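Side-chain contacts in thioredoxin family protein (Streptococcus pneumoniae, PDB 2YP6), which is a surface-exposed thioredoxin-fold lipoprotein, probably acting as a thiol-disulfide oxidoreductase in resistance to extracellular oxidative stress: residues E61-L64 / S65-K68; L136-K140 / A141-Q145; I149-I152 / P153-Y156. One frame throughout, in Å; residues are numbered along the deposited sequence.

Contact 1. Residues E61-L64 / S65-K68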
loop_
_atom_site.group_PDB
_atom_site.type_symbol
_atom_site.label_atom_id
_atom_site.label_comp_id
_atom_site.label_asym_id
_atom_site.label_seq_id
_atom_site.Cartn_x
_atom_site.Cartn_y
_atom_site.Cartn_z
ATOM N N GLU A 61 -13.622 4.336 -6.109
ATOM C CA GLU A 61 -13.064 5.302 -5.182
ATOM C C GLU A 61 -12.791 4.647 -3.841
ATOM O O GLU A 61 -13.676 4.006 -3.250
ATOM C CB GLU A 61 -14.004 6.473 -5.014
ATOM C CG GLU A 61 -13.593 7.446 -3.933
ATOM C CD GLU A 61 -14.462 8.675 -3.945
ATOM O OE1 GLU A 61 -14.228 9.557 -4.807
ATOM O OE2 GLU A 61 -15.388 8.747 -3.112
ATOM N N VAL A 62 -11.563 4.810 -3.356
ATOM C CA VAL A 62 -11.151 4.215 -2.091
ATOM C C VAL A 62 -10.618 5.277 -1.134
ATOM O O VAL A 62 -9.775 6.075 -1.506
ATOM C CB VAL A 62 -10.028 3.186 -2.323
ATOM C CG1 VAL A 62 -9.591 2.568 -1.012
ATOM C CG2 VAL A 62 -10.490 2.118 -3.333
ATOM N N LYS A 63 -11.110 5.278 0.097
ATOM C CA LYS A 63 -10.695 6.267 1.097
ATOM C C LYS A 63 -10.076 5.524 2.257
ATOM O O LYS A 63 -10.570 4.487 2.619
ATOM C CB LYS A 63 -11.914 7.015 1.649
ATOM C CG LYS A 63 -12.631 7.905 0.664
ATOM C CD LYS A 63 -13.825 8.539 1.351
ATOM C CE LYS A 63 -14.438 9.658 0.543
ATOM N NZ LYS A 63 -15.529 9.150 -0.340
ATOM N N LEU A 64 -9.033 6.058 2.874
ATOM C CA LEU A 64 -8.531 5.431 4.077
ATOM C C LEU A 64 -9.656 5.268 5.104
ATOM O O LEU A 64 -9.708 4.261 5.806
ATOM C CB LEU A 64 -7.374 6.212 4.683
ATOM C CG LEU A 64 -6.738 5.511 5.894
ATOM C CD1 LEU A 64 -6.212 4.123 5.573
ATOM C CD2 LEU A 64 -5.601 6.380 6.407
ATOM N N SER A 65 -10.566 6.242 5.148
ATOM C CA SER A 65 -11.659 6.265 6.119
ATOM C C SER A 65 -12.662 5.138 5.859
ATOM O O SER A 65 -13.473 4.807 6.720
ATOM C CB SER A 65 -12.369 7.631 6.086
ATOM O OG SER A 65 -12.999 7.879 4.831
ATOM N N ASP A 66 -12.602 4.528 4.679
ATOM C CA ASP A 66 -13.452 3.369 4.418
ATOM C C ASP A 66 -13.059 2.219 5.363
ATOM O O ASP A 66 -13.845 1.316 5.590
ATOM C CB ASP A 66 -13.308 2.880 2.969
ATOM C CG ASP A 66 -13.932 3.826 1.942
ATOM O OD1 ASP A 66 -14.812 4.627 2.309
ATOM O OD2 ASP A 66 -13.536 3.755 0.754
ATOM N N PHE A 67 -11.837 2.271 5.891
ATOM C CA PHE A 67 -11.259 1.155 6.644
ATOM C C PHE A 67 -11.174 1.411 8.143
ATOM O O PHE A 67 -10.434 0.740 8.862
ATOM C CB PHE A 67 -9.874 0.827 6.078
ATOM C CG PHE A 67 -9.937 0.391 4.662
ATOM C CD1 PHE A 67 -10.230 -0.916 4.346
ATOM C CD2 PHE A 67 -9.816 1.322 3.643
ATOM C CE1 PHE A 67 -10.340 -1.307 3.014
ATOM C CE2 PHE A 67 -9.911 0.942 2.321
ATOM C CZ PHE A 67 -10.200 -0.368 2.009
ATOM N N LYS A 68 -12.010 2.318 8.619
ATOM C CA LYS A 68 -12.070 2.597 10.048
ATOM C C LYS A 68 -12.374 1.325 10.801
ATOM O O LYS A 68 -13.270 0.546 10.415
ATOM C CB LYS A 68 -13.099 3.679 10.341
ATOM C CG LYS A 68 -12.411 5.040 10.335
ATOM C CD LYS A 68 -13.370 6.179 10.401
ATOM C CE LYS A 68 -13.110 6.968 11.641
ATOM N NZ LYS A 68 -11.801 7.674 11.526
HETATM O O HOH W 1 -15.243 4.699 -1.092
#

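Contact 2. Residues L136-K140 / A141-Q145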
loop_
_atom_site.group_PDB
_atom_site.type_symbol
_atom_site.label_atom_id
_atom_site.label_comp_id
_atom_site.label_asym_id
_atom_site.label_seq_id
_atom_site.Cartn_x
_atom_site.Cartn_y
_atom_site.Cartn_z
ATOM N N LEU A 136 -3.949 1.715 -5.778
ATOM C CA LEU A 136 -4.569 3.024 -5.799
ATOM C C LEU A 136 -3.683 3.992 -6.578
ATOM O O LEU A 136 -2.456 3.944 -6.478
ATOM C CB LEU A 136 -4.757 3.529 -4.381
ATOM C CG LEU A 136 -5.558 2.610 -3.444
ATOM C CD1 LEU A 136 -5.811 3.359 -2.159
ATOM C CD2 LEU A 136 -6.856 2.114 -4.074
ATOM N N TYR A 137 -4.328 4.880 -7.323
ATOM C CA TYR A 137 -3.640 5.792 -8.231
ATOM C C TYR A 137 -3.508 7.162 -7.606
ATOM O O TYR A 137 -4.459 7.934 -7.581
ATOM C CB TYR A 137 -4.447 5.939 -9.500
ATOM C CG TYR A 137 -4.398 4.767 -10.457
ATOM C CD1 TYR A 137 -3.532 3.705 -10.258
ATOM C CD2 TYR A 137 -5.197 4.755 -11.583
ATOM C CE1 TYR A 137 -3.485 2.630 -11.162
ATOM C CE2 TYR A 137 -5.148 3.705 -12.494
ATOM C CZ TYR A 137 -4.288 2.649 -12.281
ATOM O OH TYR A 137 -4.258 1.603 -13.183
ATOM N N ASP A 138 -2.304 7.485 -7.160
ATOM C CA ASP A 138 -2.001 8.801 -6.615
ATOM C C ASP A 138 -1.652 9.748 -7.774
ATOM O O ASP A 138 -0.505 10.122 -7.967
ATOM C CB ASP A 138 -0.838 8.698 -5.641
ATOM C CG ASP A 138 -0.728 9.905 -4.742
ATOM O OD1 ASP A 138 -1.765 10.554 -4.509
ATOM O OD2 ASP A 138 0.386 10.185 -4.263
ATOM N N THR A 139 -2.666 10.149 -8.517
ATOM C CA THR A 139 -2.479 10.916 -9.757
ATOM C C THR A 139 -1.988 12.348 -9.560
ATOM O O THR A 139 -1.624 13.023 -10.528
ATOM C CB THR A 139 -3.782 10.972 -10.551
ATOM O OG1 THR A 139 -4.817 11.501 -9.698
ATOM C CG2 THR A 139 -4.144 9.598 -11.059
ATOM N N LYS A 140 -1.953 12.801 -8.310
ATOM C CA LYS A 140 -1.470 14.138 -7.987
ATOM C C LYS A 140 -0.228 14.100 -7.126
ATOM O O LYS A 140 0.305 15.146 -6.781
ATOM C CB LYS A 140 -2.549 14.919 -7.241
ATOM C CG LYS A 140 -3.797 15.216 -8.023
ATOM C CD LYS A 140 -4.904 15.679 -7.096
ATOM C CE LYS A 140 -6.270 15.627 -7.769
ATOM N NZ LYS A 140 -7.376 16.047 -6.855
ATOM N N ALA A 141 0.221 12.888 -6.791
ATOM C CA ALA A 141 1.354 12.642 -5.906
ATOM C C ALA A 141 1.159 13.152 -4.490
ATOM O O ALA A 141 2.119 13.179 -3.701
ATOM C CB ALA A 141 2.633 13.203 -6.498
ATOM N N THR A 142 -0.069 13.515 -4.133
ATOM C CA THR A 142 -0.301 14.145 -2.839
ATOM C C THR A 142 -0.348 13.164 -1.673
ATOM O O THR A 142 -0.121 13.545 -0.531
ATOM C CB THR A 142 -1.576 14.992 -2.845
ATOM O OG1 THR A 142 -2.666 14.222 -3.339
ATOM C CG2 THR A 142 -1.374 16.198 -3.709
ATOM N N THR A 143 -0.646 11.905 -1.958
ATOM C CA THR A 143 -0.590 10.884 -0.932
ATOM C C THR A 143 0.864 10.497 -0.656
ATOM O O THR A 143 1.266 10.391 0.492
ATOM C CB THR A 143 -1.384 9.631 -1.320
ATOM O OG1 THR A 143 -2.652 10.003 -1.842
ATOM C CG2 THR A 143 -1.582 8.712 -0.110
ATOM N N PHE A 144 1.663 10.306 -1.700
ATOM C CA PHE A 144 3.103 10.139 -1.510
ATOM C C PHE A 144 3.689 11.314 -0.718
ATOM O O PHE A 144 4.555 11.125 0.118
ATOM C CB PHE A 144 3.843 10.055 -2.849
ATOM C CG PHE A 144 3.930 8.650 -3.425
ATOM C CD1 PHE A 144 2.842 8.076 -4.060
ATOM C CD2 PHE A 144 5.119 7.930 -3.361
ATOM C CE1 PHE A 144 2.923 6.790 -4.614
ATOM C CE2 PHE A 144 5.215 6.649 -3.924
ATOM C CZ PHE A 144 4.116 6.079 -4.552
ATOM N N GLN A 145 3.258 12.530 -1.041
ATOM C CA GLN A 145 3.740 13.698 -0.325
ATOM C C GLN A 145 3.266 13.673 1.126
ATOM O O GLN A 145 4.049 13.930 2.046
ATOM C CB GLN A 145 3.258 14.979 -1.006
ATOM C CG GLN A 145 3.817 16.241 -0.404
ATOM C CD GLN A 145 3.426 17.484 -1.196
ATOM O OE1 GLN A 145 2.752 17.397 -2.227
ATOM N NE2 GLN A 145 3.848 18.645 -0.715
HETATM O O HOH W 2 -3.463 12.047 -5.839
#

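Contact 3. Residues I149-I152 / P153-Y156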
loop_
_atom_site.group_PDB
_atom_site.type_symbol
_atom_site.label_atom_id
_atom_site.label_comp_id
_atom_site.label_asym_id
_atom_site.label_seq_id
_atom_site.Cartn_x
_atom_site.Cartn_y
_atom_site.Cartn_z
ATOM N N ILE A 149 7.119 10.080 1.612
ATOM C CA ILE A 149 7.862 8.971 1.066
ATOM C C ILE A 149 9.246 9.463 0.623
ATOM O O ILE A 149 9.353 10.479 -0.051
ATOM C CB ILE A 149 7.086 8.323 -0.076
ATOM C CG1 ILE A 149 5.735 7.811 0.449
ATOM C CG2 ILE A 149 7.900 7.193 -0.723
ATOM C CD1 ILE A 149 5.845 6.833 1.625
ATOM N N ARG A 150 10.296 8.769 1.058
ATOM C CA ARG A 150 11.675 9.116 0.668
ATOM C C ARG A 150 12.276 8.001 -0.197
ATOM O O ARG A 150 13.121 8.254 -1.059
ATOM C CB ARG A 150 12.548 9.333 1.916
ATOM C CG ARG A 150 12.611 8.088 2.827
ATOM C CD ARG A 150 13.788 8.079 3.834
ATOM N NE ARG A 150 13.563 8.974 4.971
ATOM C CZ ARG A 150 14.044 8.791 6.204
ATOM N NH1 ARG A 150 14.792 7.733 6.506
ATOM N NH2 ARG A 150 13.761 9.685 7.144
ATOM N N SER A 151 11.837 6.764 0.044
ATOM C CA SER A 151 12.332 5.610 -0.695
ATOM C C SER A 151 11.216 4.595 -0.850
ATOM O O SER A 151 10.212 4.635 -0.115
ATOM C CB SER A 151 13.478 4.965 0.066
ATOM O OG SER A 151 13.087 4.823 1.414
ATOM N N ILE A 152 11.360 3.705 -1.827
ATOM C CA ILE A 152 10.334 2.679 -2.031
ATOM C C ILE A 152 10.984 1.317 -2.154
ATOM O O ILE A 152 12.155 1.205 -2.549
ATOM C CB ILE A 152 9.434 2.967 -3.291
ATOM C CG1 ILE A 152 10.303 3.368 -4.475
ATOM C CG2 ILE A 152 8.378 4.041 -2.982
ATOM C CD1 ILE A 152 9.538 3.373 -5.753
ATOM N N PRO A 153 10.248 0.260 -1.776
ATOM C CA PRO A 153 8.914 0.320 -1.191
ATOM C C PRO A 153 8.978 0.822 0.243
ATOM O O PRO A 153 9.993 0.598 0.896
ATOM C CB PRO A 153 8.458 -1.143 -1.210
ATOM C CG PRO A 153 9.737 -1.947 -1.164
ATOM C CD PRO A 153 10.797 -1.110 -1.822
ATOM N N THR A 154 7.922 1.493 0.702
ATOM C CA THR A 154 7.742 1.827 2.117
ATOM C C THR A 154 6.349 1.330 2.522
ATOM O O THR A 154 5.383 1.495 1.760
ATOM C CB THR A 154 7.821 3.331 2.384
ATOM O OG1 THR A 154 9.141 3.807 2.117
ATOM C CG2 THR A 154 7.496 3.647 3.832
ATOM N N GLU A 155 6.266 0.677 3.686
ATOM C CA GLU A 155 4.994 0.237 4.214
ATOM C C GLU A 155 4.694 0.969 5.519
ATOM O O GLU A 155 5.573 1.126 6.370
ATOM C CB GLU A 155 5.018 -1.258 4.514
ATOM C CG GLU A 155 5.263 -2.178 3.310
ATOM C CD GLU A 155 6.708 -2.216 2.910
ATOM O OE1 GLU A 155 7.584 -2.315 3.814
ATOM O OE2 GLU A 155 6.977 -2.123 1.696
ATOM N N TYR A 156 3.452 1.429 5.629
ATOM C CA TYR A 156 2.881 1.932 6.877
ATOM C C TYR A 156 1.881 0.910 7.348
ATOM O O TYR A 156 1.005 0.498 6.600
ATOM C CB TYR A 156 2.173 3.269 6.643
ATOM C CG TYR A 156 3.141 4.388 6.394
ATOM C CD1 TYR A 156 3.698 4.585 5.142
ATOM C CD2 TYR A 156 3.515 5.242 7.422
ATOM C CE1 TYR A 156 4.598 5.599 4.921
ATOM C CE2 TYR A 156 4.416 6.254 7.204
ATOM C CZ TYR A 156 4.967 6.419 5.948
ATOM O OH TYR A 156 5.862 7.445 5.719
HETATM O O HOH W 3 9.862 6.572 2.710
#

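Contact 1. Residues E61-L64 / S65-K68
Asp-66 reaches back over the turn to Lys-63, where the strand 61-63 ends and a short 3-10 turn begins. Its CB lies 3.2 Å from Lys-63 O, close beside the carbonyl that the backbone of the same aspartate binds. With CG opposite its own carbonyl carbon and beside its N (chi1 -71°), the carboxylate swings back toward the strand. OD1 rests alongside the aliphatic start of the lysine chain, 3.8 Å from Lys-63 CB. OD2 accepts a hydrogen bond from Lys-63 N (N to OD2 2.9 Å, 160° at the hydrogen), the donor standing well above the carboxylate plane. Water 1 also donates to Asp-66 OD2 at 2.7 Å and joins it to Glu-61 O.

The return bond runs from Asp-66 N to Lys-63 O at 2.9 Å, so two backbone groups of one lysine are held by one aspartate. The lysine's aliphatic chain, out to CD, passes Ser-65 OG, and its amino end then turns to Glu-61, NZ forming a salt bridge with Glu-61 OE2 at 2.8 Å. Phe-67 turns a ring edge to the strand, with CE2 3.7 Å from Val-62 CG1, and its N binds Leu-64 O. Carboxylate and N-H of one aspartate together close a 3-10 turn at the end of edge strand 61-63 of the thioredoxin-fold sheet.

Contact 2. Residues L136-K140 / A141-Q145
Asp-138 holds CG trans to its own N (chi1 -163°), which carries the carboxylate across the turn to the first residues of helix 142-146. Thr-143 answers with OG1 beside its own N (chi1 -46°), so that its hydroxyl and its amide both face the same oxygen. Asp-138 OD1 accepts from Thr-143 N at 3.1 Å, on the syn side and not far from the carboxylate plane. The hydroxyl comes in much higher over that same face, with Thr-143 OG1 donating to Asp-138 OD1 at 2.9 Å. The other oxygen serves the next residue: Phe-144 N meets Asp-138 OD2 at 2.9 Å in an almost straight bond (174°), from above the plane. The edge of the phenyl ring comes along with it, Phe-144 CD1 lying 3.2 Å from Asp-138 OD2.

The chain between is folded into a type I turn, closed by Ala-141 N to Asp-138 O at 3.1 Å. Ala-141 stands at the N-cap position, and the first-turn N-H groups of Thr-143 and Phe-144 are bonded by the carboxylate of Asp-138. Water 2 donates a hydrogen bond to Asp-138 OD1 at 2.6 Å and accepts one from Lys-140 N, linking the carboxylate to the backbone of the turn. Phe-144, whose ring also packs edge-to-face with Phe-76, lies in the pocket of the bound cyclohexyl-propylphosphocholine, so the aspartate is a second-shell residue behind it.

Two oxygens thus gather two amides, a hydroxyl and a water, which fixes the rotation of a buried carboxylate. These donors, with the positive end of the helix dipole, would be expected to favour its ionised form.

Contact 3. Residues I149-I152 / P153-Y156
Tyr-156 offers the edge of its ring to Ile-149, whose CD1 lies near the ring plane, 3.7 Å from Tyr-156 CE1; the two side chains run past each other in opposite senses. The ring of Tyr-147 also packs against this tyrosine, edge-to-face. Ile-149 CD1 reaches on to Thr-154 CB at 4.1 Å, so a single methyl spans two residues of the strand.

The other flat group is the peptide between Ile-152 and Pro-153, which is cis. It brings Ile-152 CA and Pro-153 CA to 2.9 Å and leaves Ile-152 CB and Pro-153 CA in a tight contact of 3.4 Å. Thr-154 ties the loop down just after it: with OG1 beside its own N (chi1 -66°), the hydroxyl donates to Ser-151 O at 2.6 Å. Water 3 donates to Thr-154 OG1 at 2.9 Å and accepts from Arg-150 N, making a second link across the same loop.

Ile-152 and Pro-153 both touch Cys-84, which is disulfide-bonded to Cys-81. A cis-proline set against the CxxC at the start of a helix is a hallmark of the thioredoxin fold.

Overall arrangement
All three contacts reach one mixed sheet and come along the chain in series, 61-68, then 136-145, then 149-156. Contact 1 ends the edge strand 61-63, and its centre lies about 15 Å from that of contact 2; they touch where Val-62 CG2 packs on Leu-136 CD2 at 3.7 Å. Contacts 2 and 3 have centres about 13 Å apart. Helix 142-146 leads from one into the other, and Phe-144 O probably accepts a hydrogen bond from Ile-149 N. Contacts 1 and 3, centres about 20 Å apart, lie on opposite sides of the chain's centre. Phe-144 of contact 2 belongs to the ligand pocket; in contact 3, Ile-152 and Pro-153 touch the disulfide, while contact 1 is peripheral.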